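Local coordinates for hypothetical protein Atu0240 (Agrobacterium tumefaciens str. C58, PDB 2GAX) that is of unknown function but belongs to the DUF2000 family, whose place in the peptidyl-tRNA hydrolase 2 clan points to a PTH2-like fold, at residues T34-Y42 / Y50-I58; I80-F90 / A110-A119. One frame throughout, in Å; residues are numbered along the deposited sequence.

Contact 1 (T34-Y42 / Y50-I58); sequences TGEIIGEPY and YNPLSIQPI
Leu53 lies against the ring of Tyr42, its CD1 over one face at 4.3 Å from the ring centroid, a CH-pi contact, while CG reaches the ring atom CE2. With CG set beside the backbone N (chi1 -82°), the Tyr42 ring lies across Leu53, roughly perpendicular to its side chain, and a water at the ring edge, in its plane, joins OH to Ser54 O. Ile38 makes an apolar contact, its CG2 pressing on Pro52 CG at a tight 3.5 Å. Ile37 packs CD1 and CG2 against the oxygens Ser54 OG and Gln56 OE1; Arg118 NE and Thr4 OG1 hold the Gln56 amide at OE1 and NE2. The backbones form the neck of a hairpin-like excursion between helix 16-33 and strand 58-63, closed by the short strands 42-43 and 49-50. Along the neck, Ile55 N gives to Ile37 O at 2.7 Å and Gly39 N to Leu53 O at 3.0 Å, almost straight at 170°. Ile38 and Ser54 bridge between them. A second water links Leu53 N and Glu40 O partway along; at the far end Tyr50 N donates to Tyr42 O (2.7 Å). Within 50-58, Ser54 OG donates to Gln56 O, in the carbonyl plane, at 2.8 Å.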
ATOM      1  N   THR A  34      -9.353   6.215  -4.570  1.00 29.43           N
ATOM      2  CA  THR A  34     -10.755   5.950  -4.194  1.00 30.49           C
ATOM      3  C   THR A  34     -11.176   6.845  -3.030  1.00 29.93           C
ATOM      4  O   THR A  34     -11.199   6.412  -1.873  1.00 30.07           O
ATOM      5  CB  THR A  34     -10.988   4.461  -3.839  1.00 30.30           C
ATOM      6  OG1 THR A  34     -10.455   3.624  -4.867  1.00 31.50           O
ATOM      7  CG2 THR A  34     -12.481   4.151  -3.686  1.00 32.11           C
ATOM      8  N   GLY A  35     -11.499   8.098  -3.344  1.00 30.28           N
ATOM      9  CA  GLY A  35     -11.904   9.077  -2.334  1.00 29.78           C
ATOM     10  C   GLY A  35     -13.166   8.667  -1.595  1.00 29.97           C
ATOM     11  O   GLY A  35     -13.425   9.136  -0.501  1.00 28.77           O
ATOM     12  N   GLU A  36     -13.950   7.785  -2.221  1.00 30.20           N
ATOM     13  CA  GLU A  36     -15.191   7.256  -1.650  1.00 30.80           C
ATOM     14  C   GLU A  36     -15.013   6.461  -0.337  1.00 30.10           C
ATOM     15  O   GLU A  36     -15.987   6.244   0.396  1.00 29.74           O
ATOM     16  CB  GLU A  36     -15.913   6.388  -2.699  1.00 31.76           C
ATOM     17  CG  GLU A  36     -16.395   7.158  -3.932  1.00 35.38           C
ATOM     18  CD  GLU A  36     -15.315   7.365  -5.015  1.00 39.30           C
ATOM     19  OE1 GLU A  36     -14.208   6.777  -4.938  1.00 36.74           O
ATOM     20  OE2 GLU A  36     -15.592   8.138  -5.961  1.00 42.16           O
ATOM     21  N   ILE A  37     -13.787   6.037  -0.019  1.00 29.26           N
ATOM     22  CA  ILE A  37     -13.564   5.313   1.248  1.00 28.47           C
ATOM     23  C   ILE A  37     -13.605   6.231   2.484  1.00 27.70           C
ATOM     24  O   ILE A  37     -13.765   5.769   3.602  1.00 26.70           O
ATOM     25  CB  ILE A  37     -12.284   4.404   1.244  1.00 28.67           C
ATOM     26  CG1 ILE A  37     -10.998   5.232   1.266  1.00 29.11           C
ATOM     27  CG2 ILE A  37     -12.296   3.423   0.053  1.00 28.02           C
ATOM     28  CD1 ILE A  37      -9.740   4.450   1.711  1.00 28.14           C
ATOM     29  N   ILE A  38     -13.493   7.541   2.273  1.00 27.76           N
ATOM     30  CA  ILE A  38     -13.491   8.473   3.380  1.00 27.66           C
ATOM     31  C   ILE A  38     -14.914   8.693   3.906  1.00 27.69           C
ATOM     32  O   ILE A  38     -15.827   9.011   3.139  1.00 27.78           O
ATOM     33  CB  ILE A  38     -12.817   9.804   2.975  1.00 27.96           C
ATOM     34  CG1 ILE A  38     -11.332   9.585   2.591  1.00 27.64           C
ATOM     35  CG2 ILE A  38     -12.997  10.866   4.051  1.00 27.58           C
ATOM     36  CD1 ILE A  38     -10.483   8.832   3.591  1.00 27.94           C
ATOM     37  N   GLY A  39     -15.104   8.524   5.210  1.00 27.14           N
ATOM     38  CA  GLY A  39     -16.428   8.745   5.794  1.00 27.98           C
ATOM     39  C   GLY A  39     -16.736  10.119   6.347  1.00 28.35           C
ATOM     40  O   GLY A  39     -16.229  11.137   5.863  1.00 28.60           O
ATOM     41  N   GLU A  40     -17.588  10.130   7.367  1.00 28.73           N
ATOM     42  CA  GLU A  40     -18.018  11.339   8.083  1.00 29.41           C
ATOM     43  C   GLU A  40     -16.953  11.774   9.103  1.00 28.94           C
ATOM     44  O   GLU A  40     -16.188  10.941   9.570  1.00 28.16           O
ATOM     45  CB  GLU A  40     -19.329  11.023   8.814  1.00 29.82           C
ATOM     46  CG  GLU A  40     -20.545  11.059   7.913  1.00 33.87           C
ATOM     47  CD  GLU A  40     -20.830  12.477   7.459  1.00 37.44           C
ATOM     48  OE1 GLU A  40     -21.344  13.278   8.283  1.00 38.85           O
ATOM     49  OE2 GLU A  40     -20.514  12.794   6.288  1.00 39.95           O
ATOM     50  N   PRO A  41     -16.902  13.079   9.465  1.00 29.29           N
ATOM     51  CA  PRO A  41     -15.883  13.441  10.449  1.00 29.08           C
ATOM     52  C   PRO A  41     -16.097  12.813  11.829  1.00 29.24           C
ATOM     53  O   PRO A  41     -17.232  12.559  12.241  1.00 28.36           O
ATOM     54  CB  PRO A  41     -16.012  14.968  10.557  1.00 29.61           C
ATOM     55  CG  PRO A  41     -16.754  15.392   9.298  1.00 30.06           C
ATOM     56  CD  PRO A  41     -17.691  14.254   9.033  1.00 29.34           C
ATOM     57  N   TYR A  42     -14.993  12.582  12.530  1.00 28.79           N
ATOM     58  CA  TYR A  42     -15.019  12.108  13.905  1.00 28.88           C
ATOM     59  C   TYR A  42     -15.278  13.282  14.836  1.00 29.41           C
ATOM     60  O   TYR A  42     -14.729  14.374  14.633  1.00 29.67           O
ATOM     61  CB  TYR A  42     -13.702  11.395  14.243  1.00 28.52           C
ATOM     62  CG  TYR A  42     -13.634   9.950  13.770  1.00 27.63           C
ATOM     63  CD1 TYR A  42     -13.606   8.911  14.693  1.00 29.48           C
ATOM     64  CD2 TYR A  42     -13.624   9.626  12.408  1.00 26.87           C
ATOM     65  CE1 TYR A  42     -13.553   7.571  14.285  1.00 28.26           C
ATOM     66  CE2 TYR A  42     -13.579   8.277  11.979  1.00 28.42           C
ATOM     67  CZ  TYR A  42     -13.550   7.262  12.936  1.00 28.47           C
ATOM     68  OH  TYR A  42     -13.483   5.941  12.548  1.00 29.57           O
ATOM     69  N   TYR A  50     -12.737  16.059  14.136  1.00 26.74           N
ATOM     70  CA  TYR A  50     -11.480  15.515  13.609  1.00 25.47           C
ATOM     71  C   TYR A  50     -11.640  15.039  12.174  1.00 25.49           C
ATOM     72  O   TYR A  50     -12.763  14.948  11.668  1.00 25.92           O
ATOM     73  CB  TYR A  50     -10.977  14.377  14.510  1.00 25.66           C
ATOM     74  CG  TYR A  50     -10.845  14.771  15.959  1.00 24.71           C
ATOM     75  CD1 TYR A  50      -9.629  15.203  16.475  1.00 24.81           C
ATOM     76  CD2 TYR A  50     -11.950  14.741  16.813  1.00 24.68           C
ATOM     77  CE1 TYR A  50      -9.506  15.569  17.809  1.00 26.18           C
ATOM     78  CE2 TYR A  50     -11.841  15.107  18.146  1.00 26.27           C
ATOM     79  CZ  TYR A  50     -10.617  15.528  18.636  1.00 24.97           C
ATOM     80  OH  TYR A  50     -10.492  15.892  19.958  1.00 26.79           O
ATOM     81  N   ASN A  51     -10.524  14.748  11.509  1.00 25.64           N
ATOM     82  CA  ASN A  51     -10.562  14.313  10.117  1.00 25.98           C
ATOM     83  C   ASN A  51     -11.449  13.094   9.965  1.00 25.64           C
ATOM     84  O   ASN A  51     -11.457  12.246  10.854  1.00 25.64           O
ATOM     85  CB  ASN A  51      -9.160  13.969   9.602  1.00 25.75           C
ATOM     86  CG  ASN A  51      -8.294  15.199   9.378  1.00 27.15           C
ATOM     87  OD1 ASN A  51      -7.057  15.154   9.508  1.00 26.37           O
ATOM     88  ND2 ASN A  51      -8.928  16.288   9.006  1.00 24.31           N
ATOM     89  N   PRO A  52     -12.172  12.991   8.831  1.00 25.65           N
ATOM     90  CA  PRO A  52     -12.841  11.719   8.569  1.00 26.28           C
ATOM     91  C   PRO A  52     -11.789  10.704   8.119  1.00 26.70           C
ATOM     92  O   PRO A  52     -10.733  11.102   7.608  1.00 27.67           O
ATOM     93  CB  PRO A  52     -13.787  12.052   7.429  1.00 25.94           C
ATOM     94  CG  PRO A  52     -13.095  13.164   6.668  1.00 27.19           C
ATOM     95  CD  PRO A  52     -12.380  13.972   7.749  1.00 25.79           C
ATOM     96  N   LEU A  53     -12.048   9.420   8.338  1.00 26.52           N
ATOM     97  CA  LEU A  53     -11.057   8.373   8.030  1.00 26.99           C
ATOM     98  C   LEU A  53     -11.647   7.344   7.070  1.00 26.99           C
ATOM     99  O   LEU A  53     -12.827   7.423   6.741  1.00 26.95           O
ATOM    100  CB  LEU A  53     -10.585   7.683   9.328  1.00 26.58           C
ATOM    101  CG  LEU A  53     -10.144   8.518  10.552  1.00 27.89           C
ATOM    102  CD1 LEU A  53      -9.775   7.597  11.724  1.00 27.52           C
ATOM    103  CD2 LEU A  53      -8.993   9.506  10.263  1.00 28.07           C
ATOM    104  N   SER A  54     -10.835   6.383   6.621  1.00 25.99           N
ATOM    105  CA  SER A  54     -11.334   5.271   5.812  1.00 25.98           C
ATOM    106  C   SER A  54     -12.437   4.557   6.562  1.00 26.45           C
ATOM    107  O   SER A  54     -12.310   4.287   7.765  1.00 26.44           O
ATOM    108  CB  SER A  54     -10.224   4.265   5.481  1.00 26.18           C
ATOM    109  OG  SER A  54     -10.777   3.129   4.805  1.00 25.62           O
ATOM    110  N   ILE A  55     -13.527   4.282   5.860  1.00 26.57           N
ATOM    111  CA  ILE A  55     -14.608   3.501   6.430  1.00 28.48           C
ATOM    112  C   ILE A  55     -14.334   2.008   6.269  1.00 29.21           C
ATOM    113  O   ILE A  55     -15.018   1.183   6.871  1.00 30.29           O
ATOM    114  CB  ILE A  55     -15.974   3.859   5.790  1.00 28.98           C
ATOM    115  CG1 ILE A  55     -15.961   3.617   4.273  1.00 29.74           C
ATOM    116  CG2 ILE A  55     -16.337   5.282   6.145  1.00 27.21           C
ATOM    117  CD1 ILE A  55     -17.328   3.801   3.590  1.00 30.05           C
ATOM    118  N   GLN A  56     -13.344   1.684   5.439  1.00 29.27           N
ATOM    119  CA  GLN A  56     -13.037   0.302   5.072  1.00 30.67           C
ATOM    120  C   GLN A  56     -11.809  -0.199   5.838  1.00 30.48           C
ATOM    121  O   GLN A  56     -10.813   0.519   5.927  1.00 30.40           O
ATOM    122  CB  GLN A  56     -12.792   0.260   3.557  1.00 30.60           C
ATOM    123  CG  GLN A  56     -12.623  -1.091   2.937  1.00 31.89           C
ATOM    124  CD  GLN A  56     -12.684  -1.072   1.406  1.00 31.41           C
ATOM    125  OE1 GLN A  56     -12.997  -0.048   0.771  1.00 34.40           O
ATOM    126  NE2 GLN A  56     -12.380  -2.215   0.808  1.00 34.79           N
ATOM    127  N   PRO A  57     -11.858  -1.447   6.368  1.00 30.52           N
ATOM    128  CA  PRO A  57     -10.716  -2.036   7.048  1.00 30.82           C
ATOM    129  C   PRO A  57      -9.490  -2.151   6.144  1.00 30.56           C
ATOM    130  O   PRO A  57      -9.612  -2.221   4.920  1.00 30.14           O
ATOM    131  CB  PRO A  57     -11.210  -3.454   7.409  1.00 30.30           C
ATOM    132  CG  PRO A  57     -12.656  -3.345   7.445  1.00 30.84           C
ATOM    133  CD  PRO A  57     -13.007  -2.374   6.360  1.00 31.19           C
ATOM    134  N   ILE A  58      -8.325  -2.186   6.770  1.00 30.98           N
ATOM    135  CA  ILE A  58      -7.051  -2.224   6.075  1.00 32.08           C
ATOM    136  C   ILE A  58      -6.203  -3.345   6.678  1.00 32.59           C
ATOM    137  O   ILE A  58      -5.836  -3.299   7.861  1.00 33.26           O
ATOM    138  CB  ILE A  58      -6.334  -0.849   6.194  1.00 32.11           C
ATOM    139  CG1 ILE A  58      -7.174   0.251   5.535  1.00 32.69           C
ATOM    140  CG2 ILE A  58      -4.914  -0.889   5.611  1.00 32.69           C
ATOM    141  CD1 ILE A  58      -6.952   1.636   6.112  1.00 32.98           C
TER
HETATM  142  O   HOH W   1     -14.902   8.716   8.814  1.00 26.24           O
HETATM  143  O   HOH W   2     -13.463   5.041  10.256  1.00 32.37           O

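Contact 2 (I80-F90 / A110-A119); sequences ITTSLYIEEMF and AKVVGMALRA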
ATOM      1  N   ILE A  80      -4.776  -4.456 -11.939  1.00 31.65           N
ATOM      2  CA  ILE A  80      -4.927  -3.610 -10.752  1.00 30.89           C
ATOM      3  C   ILE A  80      -3.892  -2.486 -10.778  1.00 30.83           C
ATOM      4  O   ILE A  80      -2.711  -2.710 -11.101  1.00 31.02           O
ATOM      5  CB  ILE A  80      -4.777  -4.448  -9.444  1.00 30.61           C
ATOM      6  CG1 ILE A  80      -5.644  -5.718  -9.490  1.00 31.06           C
ATOM      7  CG2 ILE A  80      -5.008  -3.596  -8.175  1.00 29.26           C
ATOM      8  CD1 ILE A  80      -7.139  -5.496  -9.686  1.00 30.63           C
ATOM      9  N   THR A  81      -4.357  -1.275 -10.484  1.00 30.11           N
ATOM     10  CA  THR A  81      -3.489  -0.124 -10.294  1.00 29.70           C
ATOM     11  C   THR A  81      -3.197  -0.016  -8.800  1.00 29.18           C
ATOM     12  O   THR A  81      -4.116   0.102  -7.983  1.00 29.29           O
ATOM     13  CB  THR A  81      -4.124   1.173 -10.859  1.00 30.07           C
ATOM     14  OG1 THR A  81      -4.363   1.005 -12.264  1.00 28.93           O
ATOM     15  CG2 THR A  81      -3.203   2.377 -10.653  1.00 30.29           C
ATOM     16  N   THR A  82      -1.916  -0.077  -8.450  1.00 28.03           N
ATOM     17  CA  THR A  82      -1.520  -0.190  -7.041  1.00 27.66           C
ATOM     18  C   THR A  82      -0.734   1.033  -6.590  1.00 26.28           C
ATOM     19  O   THR A  82      -0.255   1.792  -7.420  1.00 26.78           O
ATOM     20  CB  THR A  82      -0.628  -1.438  -6.809  1.00 27.65           C
ATOM     21  OG1 THR A  82       0.523  -1.393  -7.671  1.00 28.31           O
ATOM     22  CG2 THR A  82      -1.406  -2.721  -7.047  1.00 29.05           C
ATOM     23  N   SER A  83      -0.626   1.240  -5.283  1.00 26.43           N
ATOM     24  CA  SER A  83       0.444   2.104  -4.756  1.00 26.06           C
ATOM     25  C   SER A  83       1.708   1.264  -4.615  1.00 26.01           C
ATOM     26  O   SER A  83       1.636   0.111  -4.216  1.00 25.85           O
ATOM     27  CB  SER A  83       0.064   2.670  -3.388  1.00 26.24           C
ATOM     28  OG  SER A  83      -1.194   3.310  -3.454  1.00 27.60           O
ATOM     29  N   LEU A  84       2.864   1.849  -4.921  1.00 26.30           N
ATOM     30  CA  LEU A  84       4.130   1.117  -4.916  1.00 26.11           C
ATOM     31  C   LEU A  84       5.265   2.002  -4.425  1.00 26.49           C
ATOM     32  O   LEU A  84       5.308   3.200  -4.727  1.00 25.07           O
ATOM     33  CB  LEU A  84       4.459   0.560  -6.299  1.00 27.12           C
ATOM     34  CG  LEU A  84       5.356  -0.690  -6.331  1.00 26.64           C
ATOM     35  CD1 LEU A  84       4.636  -1.936  -5.874  1.00 30.37           C
ATOM     36  CD2 LEU A  84       5.979  -0.888  -7.701  1.00 28.00           C
ATOM     37  N   TYR A  85       6.171   1.391  -3.669  1.00 26.47           N
ATOM     38  CA  TYR A  85       7.288   2.088  -3.032  1.00 27.22           C
ATOM     39  C   TYR A  85       8.501   1.173  -3.188  1.00 27.27           C
ATOM     40  O   TYR A  85       8.449   0.004  -2.794  1.00 28.19           O
ATOM     41  CB  TYR A  85       6.952   2.292  -1.548  1.00 27.36           C
ATOM     42  CG  TYR A  85       7.712   3.378  -0.809  1.00 28.15           C
ATOM     43  CD1 TYR A  85       7.027   4.434  -0.192  1.00 28.21           C
ATOM     44  CD2 TYR A  85       9.112   3.350  -0.709  1.00 28.85           C
ATOM     45  CE1 TYR A  85       7.721   5.443   0.503  1.00 28.37           C
ATOM     46  CE2 TYR A  85       9.802   4.335  -0.015  1.00 27.34           C
ATOM     47  CZ  TYR A  85       9.109   5.371   0.579  1.00 28.23           C
ATOM     48  OH  TYR A  85       9.813   6.334   1.271  1.00 31.14           O
ATOM     49  N   ILE A  86       9.565   1.689  -3.802  1.00 27.19           N
ATOM     50  CA  ILE A  86      10.803   0.926  -4.015  1.00 27.40           C
ATOM     51  C   ILE A  86      11.896   1.432  -3.070  1.00 28.19           C
ATOM     52  O   ILE A  86      11.816   2.545  -2.569  1.00 27.81           O
ATOM     53  CB  ILE A  86      11.316   0.955  -5.499  1.00 26.77           C
ATOM     54  CG1 ILE A  86      11.709   2.379  -5.946  1.00 26.64           C
ATOM     55  CG2 ILE A  86      10.266   0.370  -6.459  1.00 28.08           C
ATOM     56  CD1 ILE A  86      12.553   2.415  -7.225  1.00 26.48           C
ATOM     57  N   GLU A  87      12.906   0.596  -2.841  1.00 29.14           N
ATOM     58  CA  GLU A  87      13.983   0.891  -1.900  1.00 30.50           C
ATOM     59  C   GLU A  87      14.691   2.220  -2.173  1.00 30.34           C
ATOM     60  O   GLU A  87      15.008   2.967  -1.241  1.00 29.67           O
ATOM     61  CB  GLU A  87      15.001  -0.249  -1.918  1.00 31.00           C
ATOM     62  CG  GLU A  87      15.994  -0.233  -0.744  1.00 32.77           C
ATOM     63  CD  GLU A  87      16.941  -1.422  -0.775  1.00 33.27           C
ATOM     64  OE1 GLU A  87      16.459  -2.564  -0.845  1.00 34.52           O
ATOM     65  OE2 GLU A  87      18.176  -1.203  -0.748  1.00 39.75           O
ATOM     66  N   GLU A  88      14.928   2.509  -3.451  1.00 30.13           N
ATOM     67  CA  GLU A  88      15.674   3.688  -3.848  1.00 30.68           C
ATOM     68  C   GLU A  88      14.964   4.971  -3.462  1.00 30.90           C
ATOM     69  O   GLU A  88      15.605   6.006  -3.345  1.00 31.01           O
ATOM     70  CB  GLU A  88      15.970   3.682  -5.347  1.00 30.76           C
ATOM     71  CG  GLU A  88      17.079   2.739  -5.787  1.00 31.10           C
ATOM     72  CD  GLU A  88      16.679   1.274  -5.832  1.00 34.57           C
ATOM     73  OE1 GLU A  88      15.487   0.933  -5.633  1.00 34.53           O
ATOM     74  OE2 GLU A  88      17.574   0.450  -6.082  1.00 36.03           O
HETATM   75  N   MSE A  89      13.647   4.907  -3.252  1.00 30.56           N
HETATM   76  CA  MSE A  89      12.879   6.094  -2.857  1.00 31.70           C
HETATM   77  C   MSE A  89      13.178   6.596  -1.435  1.00 31.18           C
HETATM   78  O   MSE A  89      12.743   7.679  -1.053  1.00 31.90           O
HETATM   79  CB  MSE A  89      11.378   5.867  -3.063  1.00 31.17           C
HETATM   80  CG  MSE A  89      11.016   5.821  -4.527  1.00 31.80           C
HETATM   81 SE   MSE A  89       9.230   5.084  -4.847  1.00 36.05          SE
HETATM   82  CE  MSE A  89       8.176   6.192  -3.625  1.00 31.26           C
ATOM     83  N   PHE A  90      13.907   5.792  -0.667  1.00 30.91           N
ATOM     84  CA  PHE A  90      14.417   6.206   0.646  1.00 30.78           C
ATOM     85  C   PHE A  90      15.559   7.216   0.545  1.00 30.79           C
ATOM     86  O   PHE A  90      15.910   7.846   1.544  1.00 31.45           O
ATOM     87  CB  PHE A  90      14.897   4.983   1.443  1.00 30.55           C
ATOM     88  CG  PHE A  90      13.785   4.184   2.061  1.00 31.17           C
ATOM     89  CD1 PHE A  90      12.851   4.793   2.888  1.00 31.55           C
ATOM     90  CD2 PHE A  90      13.690   2.810   1.840  1.00 33.21           C
ATOM     91  CE1 PHE A  90      11.822   4.046   3.471  1.00 32.23           C
ATOM     92  CE2 PHE A  90      12.654   2.056   2.418  1.00 30.60           C
ATOM     93  CZ  PHE A  90      11.727   2.679   3.221  1.00 31.01           C
ATOM     94  N   ALA A 110      12.929  -4.212 -10.011  1.00 34.66           N
ATOM     95  CA  ALA A 110      12.703  -3.314  -8.875  1.00 34.04           C
ATOM     96  C   ALA A 110      12.960  -3.991  -7.519  1.00 33.65           C
ATOM     97  O   ALA A 110      12.824  -5.216  -7.380  1.00 34.48           O
ATOM     98  CB  ALA A 110      11.300  -2.704  -8.923  1.00 33.33           C
ATOM     99  N   LYS A 111      13.350  -3.191  -6.527  1.00 32.57           N
ATOM    100  CA  LYS A 111      13.408  -3.676  -5.149  1.00 31.63           C
ATOM    101  C   LYS A 111      12.222  -3.067  -4.411  1.00 30.39           C
ATOM    102  O   LYS A 111      12.354  -2.057  -3.745  1.00 29.65           O
ATOM    103  CB  LYS A 111      14.729  -3.302  -4.473  1.00 32.23           C
ATOM    104  CG  LYS A 111      15.947  -3.945  -5.101  1.00 34.70           C
ATOM    105  CD  LYS A 111      17.233  -3.226  -4.679  1.00 39.29           C
ATOM    106  CE  LYS A 111      18.447  -4.135  -4.837  1.00 41.14           C
ATOM    107  NZ  LYS A 111      19.641  -3.385  -5.339  1.00 43.83           N
ATOM    108  N   VAL A 112      11.046  -3.662  -4.599  1.00 29.07           N
ATOM    109  CA  VAL A 112       9.845  -3.177  -3.936  1.00 28.37           C
ATOM    110  C   VAL A 112       9.972  -3.376  -2.439  1.00 28.09           C
ATOM    111  O   VAL A 112      10.340  -4.460  -1.973  1.00 27.25           O
ATOM    112  CB  VAL A 112       8.568  -3.867  -4.429  1.00 28.41           C
ATOM    113  CG1 VAL A 112       7.344  -3.288  -3.723  1.00 27.18           C
ATOM    114  CG2 VAL A 112       8.420  -3.678  -5.937  1.00 29.75           C
ATOM    115  N   VAL A 113       9.688  -2.310  -1.697  1.00 27.77           N
ATOM    116  CA  VAL A 113       9.647  -2.384  -0.239  1.00 27.59           C
ATOM    117  C   VAL A 113       8.218  -2.335   0.312  1.00 27.08           C
ATOM    118  O   VAL A 113       7.978  -2.660   1.471  1.00 27.26           O
ATOM    119  CB  VAL A 113      10.574  -1.337   0.416  1.00 27.43           C
ATOM    120  CG1 VAL A 113      12.021  -1.574  -0.045  1.00 28.07           C
ATOM    121  CG2 VAL A 113      10.134   0.098   0.075  1.00 26.93           C
ATOM    122  N   GLY A 114       7.261  -1.953  -0.527  1.00 27.33           N
ATOM    123  CA  GLY A 114       5.859  -1.962  -0.112  1.00 26.34           C
ATOM    124  C   GLY A 114       4.928  -1.792  -1.287  1.00 26.75           C
ATOM    125  O   GLY A 114       5.299  -1.194  -2.290  1.00 25.64           O
HETATM  126  N   MSE A 115       3.725  -2.334  -1.144  1.00 27.50           N
HETATM  127  CA  MSE A 115       2.649  -2.171  -2.113  1.00 30.52           C
HETATM  128  C   MSE A 115       1.326  -2.165  -1.371  1.00 28.40           C
HETATM  129  O   MSE A 115       1.175  -2.839  -0.346  1.00 28.18           O
HETATM  130  CB  MSE A 115       2.651  -3.307  -3.133  1.00 29.78           C
HETATM  131  CG  MSE A 115       1.646  -3.134  -4.270  1.00 33.57           C
HETATM  132 SE   MSE A 115       1.657  -4.682  -5.507  1.00 42.83          SE
HETATM  133  CE  MSE A 115       0.106  -5.655  -4.826  1.00 39.53           C
ATOM    134  N   ALA A 116       0.373  -1.394  -1.871  1.00 27.42           N
ATOM    135  CA  ALA A 116      -0.986  -1.457  -1.361  1.00 26.66           C
ATOM    136  C   ALA A 116      -1.913  -1.528  -2.525  1.00 26.79           C
ATOM    137  O   ALA A 116      -1.653  -0.941  -3.577  1.00 26.30           O
ATOM    138  CB  ALA A 116      -1.341  -0.237  -0.524  1.00 26.03           C
ATOM    139  N   LEU A 117      -3.035  -2.188  -2.302  1.00 26.65           N
ATOM    140  CA  LEU A 117      -4.069  -2.285  -3.321  1.00 27.69           C
ATOM    141  C   LEU A 117      -5.450  -2.314  -2.680  1.00 28.25           C
ATOM    142  O   LEU A 117      -5.600  -2.673  -1.497  1.00 28.16           O
ATOM    143  CB  LEU A 117      -3.838  -3.527  -4.181  1.00 27.86           C
ATOM    144  CG  LEU A 117      -4.119  -4.934  -3.629  1.00 28.05           C
ATOM    145  CD1 LEU A 117      -4.292  -5.935  -4.793  1.00 28.47           C
ATOM    146  CD2 LEU A 117      -3.053  -5.408  -2.636  1.00 30.41           C
ATOM    147  N   ARG A 118      -6.439  -1.913  -3.471  1.00 29.47           N
ATOM    148  CA  ARG A 118      -7.846  -2.069  -3.152  1.00 30.86           C
ATOM    149  C   ARG A 118      -8.493  -2.680  -4.392  1.00 32.12           C
ATOM    150  O   ARG A 118      -8.489  -2.066  -5.469  1.00 32.32           O
ATOM    151  CB  ARG A 118      -8.492  -0.723  -2.851  1.00 30.48           C
ATOM    152  CG  ARG A 118     -10.014  -0.786  -2.667  1.00 30.26           C
ATOM    153  CD  ARG A 118     -10.576   0.598  -2.369  1.00 32.64           C
ATOM    154  NE  ARG A 118     -11.968   0.524  -1.934  1.00 33.14           N
ATOM    155  CZ  ARG A 118     -13.013   0.467  -2.761  1.00 34.71           C
ATOM    156  NH1 ARG A 118     -12.837   0.511  -4.080  1.00 33.22           N
ATOM    157  NH2 ARG A 118     -14.243   0.400  -2.259  1.00 36.15           N
ATOM    158  N   ALA A 119      -9.040  -3.881  -4.239  1.00 33.61           N
ATOM    159  CA  ALA A 119      -9.679  -4.576  -5.355  1.00 35.12           C
ATOM    160  C   ALA A 119     -10.699  -5.593  -4.857  1.00 36.61           C
ATOM    161  O   ALA A 119     -10.730  -5.917  -3.666  1.00 35.95           O
ATOM    162  CB  ALA A 119      -8.637  -5.269  -6.205  1.00 35.22           C
TER
HETATM  163  O   HOH W   3      -5.457  -0.323  -5.599  1.00 28.59           O
HETATM  164  O   HOH W   4      14.413  -0.584  -7.346  1.00 33.67           O
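A classic beta bulge interrupts the antiparallel pairing of strand 83-86, at one edge of the mixed five-stranded sheet, with strand 112-120, its neighbour. Two residues, Val113 and Gly114, stand opposite the single Tyr85, whose carbonyl oxygen accepts two N-H groups, from Val113 N at 2.8 Å and from Gly114 N at 3.2 Å; Tyr85 N returns a bond to Gly114 O. Beyond the bulge Glu87 N reaches Lys111 O (2.9 Å), and on the other side Ser83 and Ala116 exchange a reciprocal pair of backbone bonds. On one face of the sheet, toward helix 65-77, Leu84 CD1 rests on selenomethionine Met115 CG at 3.6 Å and also meets Val112 CG1, the Leu84 side chain running roughly perpendicular to Val112. Thr82 places CG2 beside Leu117 CB, the two running alongside in the same direction, and Ile80 CD1 touches Ala119 CB. The other face, under helix 16-33, carries Tyr85. With CG anti to the backbone N (chi1 -160°), its ring is carried away from strand 112-120 to lie against Val22 of that helix; within the same segment, selenomethionine Met89 places its CE 3.9 Å above one face, over the centre. Tyr85 CE2 in turn lies over the centre of the Phe90 ring, 4.0 Å above its plane. Near the bulge, Glu87 OE1 has a salt bridge to Arg11, whereas the Glu88 carboxylate is tied to the opposite segment through water, which donates to OE1 and accepts from Lys111 N. Val113 CG2 fits against both aromatic side chains, 3.5 Å from Tyr85 CD2 and 4.0 Å from Phe90 CE2.

Contact 1 closes along the chain before contact 2 opens, and their centres lie 22 Å apart: the neck at 34-42/50-58 is on the surface, about 16 Å from the centre of the chain, while the strand pair at 80-90/110-119 is about 6 Å from it. They meet through Arg118, on strand 112-120. Its NE probably donates to Gln56 OE1 at 2.9 Å, and Ile37 CG2 packs on the same nitrogen at 3.5 Å. A phosphate ion, probably from the crystallisation liquor, forms a salt bridge with Arg118 NH2 and lies about 4 Å from the Gln56 side chain. This junction may mark an anion-binding pocket, though no function is established.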